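Local atomic coordinates of putative nucleotide-diphospho-sugar transferase (Desulfovibrio desulfuricans subsp. desulfuricans, PDB entry 3CGX), a protein that is probably a nucleotide-diphospho-sugar transferase of the GT-A type, inferred to move a sugar from a nucleotide-activated donor to an acceptor not yet identified. Residues K20-L23 with G24-V27; Q96-D100 with D101-R105. One frame throughout, in Å; residues are numbered along the deposited sequence.

Overall arrangement
Two short local contacts illustrate how a helix begins and how one ends in a single-chain GT-A-like fold built round a mixed sheet. Interaction 1 comes first along the chain and spans helix 21-27, which follows strand 5-11 and packs against helices 29-47 and 195-204. Interaction 2 lies later, where helix 87-100 stops and the chain turns into strand 105-109. Their centres are about 37 Å apart and their nearest atoms about 24 Å, on opposite sides of the centre of the chain, so neither touches the other. The sheet is what relates them: strands 5-11 and 105-109 are parallel neighbours, the first leading toward interaction 1 and the second leaving interaction 2.

Interaction 1: residues K20-L23 with G24-V27; sequences KTRL and GEVV
In Leu23, chi1 of 172° puts CG beside the carbonyl carbon, on the flank where Val27 arrives one turn later, while chi1 of -54° sets Val27 CG2 between its own backbone N and carbonyl carbon, close to the preceding turn. The branches cross at a slant, Leu23 CG lying 4.0 Å from Val27 CG2. Leu23 O itself takes two bonds: a nearly straight i to i+4 bond in the carbonyl plane from Val27 N, at 3.0 Å, and an additional i to i+3 bond from Val26 N that comes from above that plane. The first i to i+4 bond of the helix starts at the N-cap residue Lys20, whose O accepts from Gly24 N at 2.9 Å. On the outer side, Glu25 carries its chain back over the first turn, placing CG 3.5 Å from Thr21 O. A water joins the two residues, 2.9 Å from Thr21 OG1 and donating to Glu25 OE1. That same OE1 is 4.6 Å from Arg22 NE, too far for a salt bridge, although the opposite charges probably attract. The chemistry thus divides the helix: Leu23 presents an apolar side to Ala32, Leu35, Val195 and Leu198, whereas Thr21, Arg22 and Glu25 form an exposed side, on which a water links Thr21 to Glu25.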
loop_
_atom_site.group_PDB
_atom_site.type_symbol
_atom_site.label_atom_id
_atom_site.label_comp_id
_atom_site.label_asym_id
_atom_site.label_seq_id
_atom_site.Cartn_x
_atom_site.Cartn_y
_atom_site.Cartn_z
ATOM N N LYS A 20 -9.018 -1.593 -10.027
ATOM C CA LYS A 20 -9.228 -3.053 -10.020
ATOM C C LYS A 20 -9.995 -3.543 -11.232
ATOM O O LYS A 20 -10.932 -4.350 -11.142
ATOM C CB LYS A 20 -9.915 -3.489 -8.712
ATOM C CG LYS A 20 -9.063 -3.207 -7.433
ATOM C CD LYS A 20 -7.639 -3.851 -7.530
ATOM C CE LYS A 20 -6.837 -3.819 -6.274
ATOM N NZ LYS A 20 -5.398 -4.203 -6.526
ATOM N N THR A 21 -9.597 -3.062 -12.398
ATOM C CA THR A 21 -10.306 -3.446 -13.612
ATOM C C THR A 21 -10.120 -4.916 -14.009
ATOM O O THR A 21 -11.014 -5.534 -14.588
ATOM C CB THR A 21 -9.946 -2.518 -14.789
ATOM O OG1 THR A 21 -8.537 -2.572 -14.999
ATOM C CG2 THR A 21 -10.465 -1.087 -14.501
ATOM N N ARG A 22 -8.975 -5.485 -13.696
ATOM C CA ARG A 22 -8.757 -6.903 -13.959
ATOM C C ARG A 22 -9.700 -7.813 -13.088
ATOM O O ARG A 22 -10.278 -8.809 -13.573
ATOM C CB ARG A 22 -7.303 -7.252 -13.696
ATOM C CG ARG A 22 -7.050 -8.710 -13.728
ATOM C CD ARG A 22 -6.744 -9.190 -15.070
ATOM N NE ARG A 22 -6.370 -10.599 -15.094
ATOM C CZ ARG A 22 -5.152 -11.058 -14.833
ATOM N NH1 ARG A 22 -4.164 -10.230 -14.477
ATOM N NH2 ARG A 22 -4.924 -12.353 -14.894
ATOM N N LEU A 23 -9.851 -7.449 -11.817
ATOM C CA LEU A 23 -10.819 -8.097 -10.935
ATOM C C LEU A 23 -12.245 -7.832 -11.479
ATOM O O LEU A 23 -13.082 -8.737 -11.557
ATOM C CB LEU A 23 -10.611 -7.607 -9.491
ATOM C CG LEU A 23 -11.624 -8.007 -8.440
ATOM C CD1 LEU A 23 -11.644 -9.560 -8.282
ATOM C CD2 LEU A 23 -11.295 -7.356 -7.142
ATOM N N GLY A 24 -12.508 -6.595 -11.917
ATOM C CA GLY A 24 -13.800 -6.221 -12.507
ATOM C C GLY A 24 -14.255 -7.007 -13.724
ATOM O O GLY A 24 -15.451 -7.141 -13.966
ATOM N N GLU A 25 -13.305 -7.514 -14.499
ATOM C CA GLU A 25 -13.604 -8.343 -15.706
ATOM C C GLU A 25 -14.388 -9.577 -15.327
ATOM O O GLU A 25 -15.209 -10.091 -16.098
ATOM C CB GLU A 25 -12.287 -8.754 -16.425
ATOM C CG GLU A 25 -11.765 -7.638 -17.317
ATOM C CD GLU A 25 -10.407 -7.906 -17.932
ATOM O OE1 GLU A 25 -9.375 -7.777 -17.242
ATOM O OE2 GLU A 25 -10.364 -8.182 -19.136
ATOM N N VAL A 26 -14.197 -9.999 -14.093
ATOM C CA VAL A 26 -14.865 -11.200 -13.551
ATOM C C VAL A 26 -16.047 -10.867 -12.652
ATOM O O VAL A 26 -17.132 -11.373 -12.877
ATOM C CB VAL A 26 -13.870 -12.130 -12.781
ATOM C CG1 VAL A 26 -14.592 -13.227 -12.027
ATOM C CG2 VAL A 26 -12.856 -12.732 -13.759
ATOM N N VAL A 27 -15.863 -9.978 -11.675
ATOM C CA VAL A 27 -16.901 -9.733 -10.688
ATOM C C VAL A 27 -17.755 -8.501 -10.996
ATOM O O VAL A 27 -18.740 -8.226 -10.300
ATOM C CB VAL A 27 -16.328 -9.619 -9.233
ATOM C CG1 VAL A 27 -15.481 -10.846 -8.877
ATOM C CG2 VAL A 27 -15.557 -8.288 -9.048
HETATM O O HOH W 1 -8.242 -4.736 -16.939
#

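Interaction 2: residues Q96-D100 with D101-R105; sequences QKAFD and DGYDR
Phe99 O is gripped by two donors, Gly102 N at 2.9 Å within this turn and Lys150 NZ from elsewhere in the chain. The glycine amide sits well above the carbonyl plane rather than on a lone pair. One residue further on, Tyr103 N reaches back to Ala98 O at 3.2 Å, in a fairly straight bond of 163°. Another bond of the last turn runs from Asp101 N to Lys97 O, and the side chains of the same two residues form a salt bridge. Lys97 bends at chi2 (77°) and again at chi4, which curls NZ round to the Asp101 carboxylate: 2.9 Å to OD2 on its syn lone pair, with a weak bond to OD1. Asp101 OD1 also lies 3.1 Å from Lys97 O, a meeting of two acceptors that the nearby ammonium probably eases. The bonds from Tyr103 N to Ala98 O and from Gly102 N to Phe99 O make a Schellman motif, with Gly102 at positive phi (108°), closing helix 87-100 within a beta-alpha-beta crossover that leads into strand 105-109. Beyond the glycine, the aromatic side chains part. Tyr103 brings its ring edge to the helix end, CD2 3.2 Å from Ala98 O and 4.1 Å from Ala98 CB, while its OH bonds to Asp53. Phe99 offers an edge in turn: CD1 approaches Tyr103 O at 3.4 Å in the plane of the ring. This carbonyl is buried without a hydrogen-bonding partner, and the C-H edge is a weakly polar neighbour for it. Phe99 also meets the ring of Phe153 and touches Val106 on strand 105-109.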
loop_
_atom_site.group_PDB
_atom_site.type_symbol
_atom_site.label_atom_id
_atom_site.label_comp_id
_atom_site.label_asym_id
_atom_site.label_seq_id
_atom_site.Cartn_x
_atom_site.Cartn_y
_atom_site.Cartn_z
ATOM N N GLN A 96 10.444 12.359 0.038
ATOM C CA GLN A 96 11.304 13.526 0.117
ATOM C C GLN A 96 10.597 14.617 0.878
ATOM O O GLN A 96 11.179 15.280 1.717
ATOM C CB GLN A 96 11.712 14.029 -1.274
ATOM C CG GLN A 96 12.626 15.245 -1.165
ATOM C CD GLN A 96 13.982 14.894 -0.562
ATOM O OE1 GLN A 96 14.299 15.308 0.549
ATOM N NE2 GLN A 96 14.762 14.096 -1.279
ATOM N N LYS A 97 9.312 14.765 0.614
ATOM C CA LYS A 97 8.493 15.780 1.283
ATOM C C LYS A 97 8.361 15.521 2.777
ATOM O O LYS A 97 8.415 16.450 3.623
ATOM C CB LYS A 97 7.117 15.823 0.642
ATOM C CG LYS A 97 6.058 16.596 1.372
ATOM C CD LYS A 97 6.179 18.073 1.235
ATOM C CE LYS A 97 4.867 18.732 1.696
ATOM N NZ LYS A 97 4.356 18.205 3.006
ATOM N N ALA A 98 8.178 14.248 3.108
ATOM C CA ALA A 98 8.015 13.837 4.511
ATOM C C ALA A 98 9.296 14.118 5.301
ATOM O O ALA A 98 9.256 14.630 6.421
ATOM C CB ALA A 98 7.565 12.359 4.625
ATOM N N PHE A 99 10.431 13.858 4.679
ATOM C CA PHE A 99 11.708 14.105 5.319
ATOM C C PHE A 99 11.912 15.606 5.442
ATOM O O PHE A 99 12.412 16.082 6.442
ATOM C CB PHE A 99 12.870 13.444 4.557
ATOM C CG PHE A 99 12.927 11.947 4.736
ATOM C CD1 PHE A 99 12.896 11.393 6.012
ATOM C CD2 PHE A 99 13.014 11.108 3.656
ATOM C CE1 PHE A 99 12.951 10.059 6.184
ATOM C CE2 PHE A 99 13.047 9.745 3.833
ATOM C CZ PHE A 99 13.010 9.220 5.092
ATOM N N ASP A 100 11.545 16.344 4.404
ATOM C CA ASP A 100 11.619 17.826 4.456
ATOM C C ASP A 100 10.750 18.369 5.580
ATOM O O ASP A 100 11.058 19.382 6.188
ATOM C CB ASP A 100 11.147 18.457 3.148
ATOM C CG ASP A 100 12.110 18.243 2.007
ATOM O OD1 ASP A 100 13.242 17.751 2.236
ATOM O OD2 ASP A 100 11.724 18.592 0.871
ATOM N N ASP A 101 9.643 17.700 5.833
ATOM C CA ASP A 101 8.715 18.099 6.889
ATOM C C ASP A 101 9.324 17.826 8.259
ATOM O O ASP A 101 8.805 18.280 9.269
ATOM C CB ASP A 101 7.371 17.343 6.829
ATOM C CG ASP A 101 6.491 17.739 5.635
ATOM O OD1 ASP A 101 6.817 18.733 4.948
ATOM O OD2 ASP A 101 5.486 16.995 5.392
ATOM N N GLY A 102 10.403 17.058 8.293
ATOM C CA GLY A 102 11.091 16.809 9.557
ATOM C C GLY A 102 10.956 15.416 10.152
ATOM O O GLY A 102 11.431 15.189 11.253
ATOM N N TYR A 103 10.311 14.472 9.458
ATOM C CA TYR A 103 10.215 13.094 9.989
ATOM C C TYR A 103 11.573 12.418 9.975
ATOM O O TYR A 103 12.399 12.676 9.098
ATOM C CB TYR A 103 9.168 12.249 9.218
ATOM C CG TYR A 103 7.783 12.737 9.452
ATOM C CD1 TYR A 103 7.128 12.450 10.648
ATOM C CD2 TYR A 103 7.110 13.515 8.517
ATOM C CE1 TYR A 103 5.848 12.881 10.893
ATOM C CE2 TYR A 103 5.795 13.984 8.777
ATOM C CZ TYR A 103 5.182 13.655 9.968
ATOM O OH TYR A 103 3.889 14.063 10.272
ATOM N N ASP A 104 11.805 11.572 10.966
ATOM C CA ASP A 104 13.036 10.809 11.083
ATOM C C ASP A 104 12.967 9.487 10.335
ATOM O O ASP A 104 13.969 8.976 9.841
ATOM C CB ASP A 104 13.327 10.486 12.545
ATOM C CG ASP A 104 14.612 9.648 12.712
ATOM O OD1 ASP A 104 15.679 10.104 12.234
ATOM O OD2 ASP A 104 14.550 8.538 13.319
ATOM N N ARG A 105 11.797 8.896 10.369
ATOM C CA ARG A 105 11.581 7.586 9.787
ATOM C C ARG A 105 10.263 7.594 9.041
ATOM O O ARG A 105 9.246 8.006 9.568
ATOM C CB ARG A 105 11.517 6.512 10.871
ATOM C CG ARG A 105 12.849 6.225 11.609
ATOM C CD ARG A 105 12.568 5.327 12.790
ATOM N NE ARG A 105 12.116 6.110 13.932
ATOM C CZ ARG A 105 11.237 5.717 14.836
ATOM N NH1 ARG A 105 10.672 4.525 14.754
ATOM N NH2 ARG A 105 10.920 6.538 15.830
#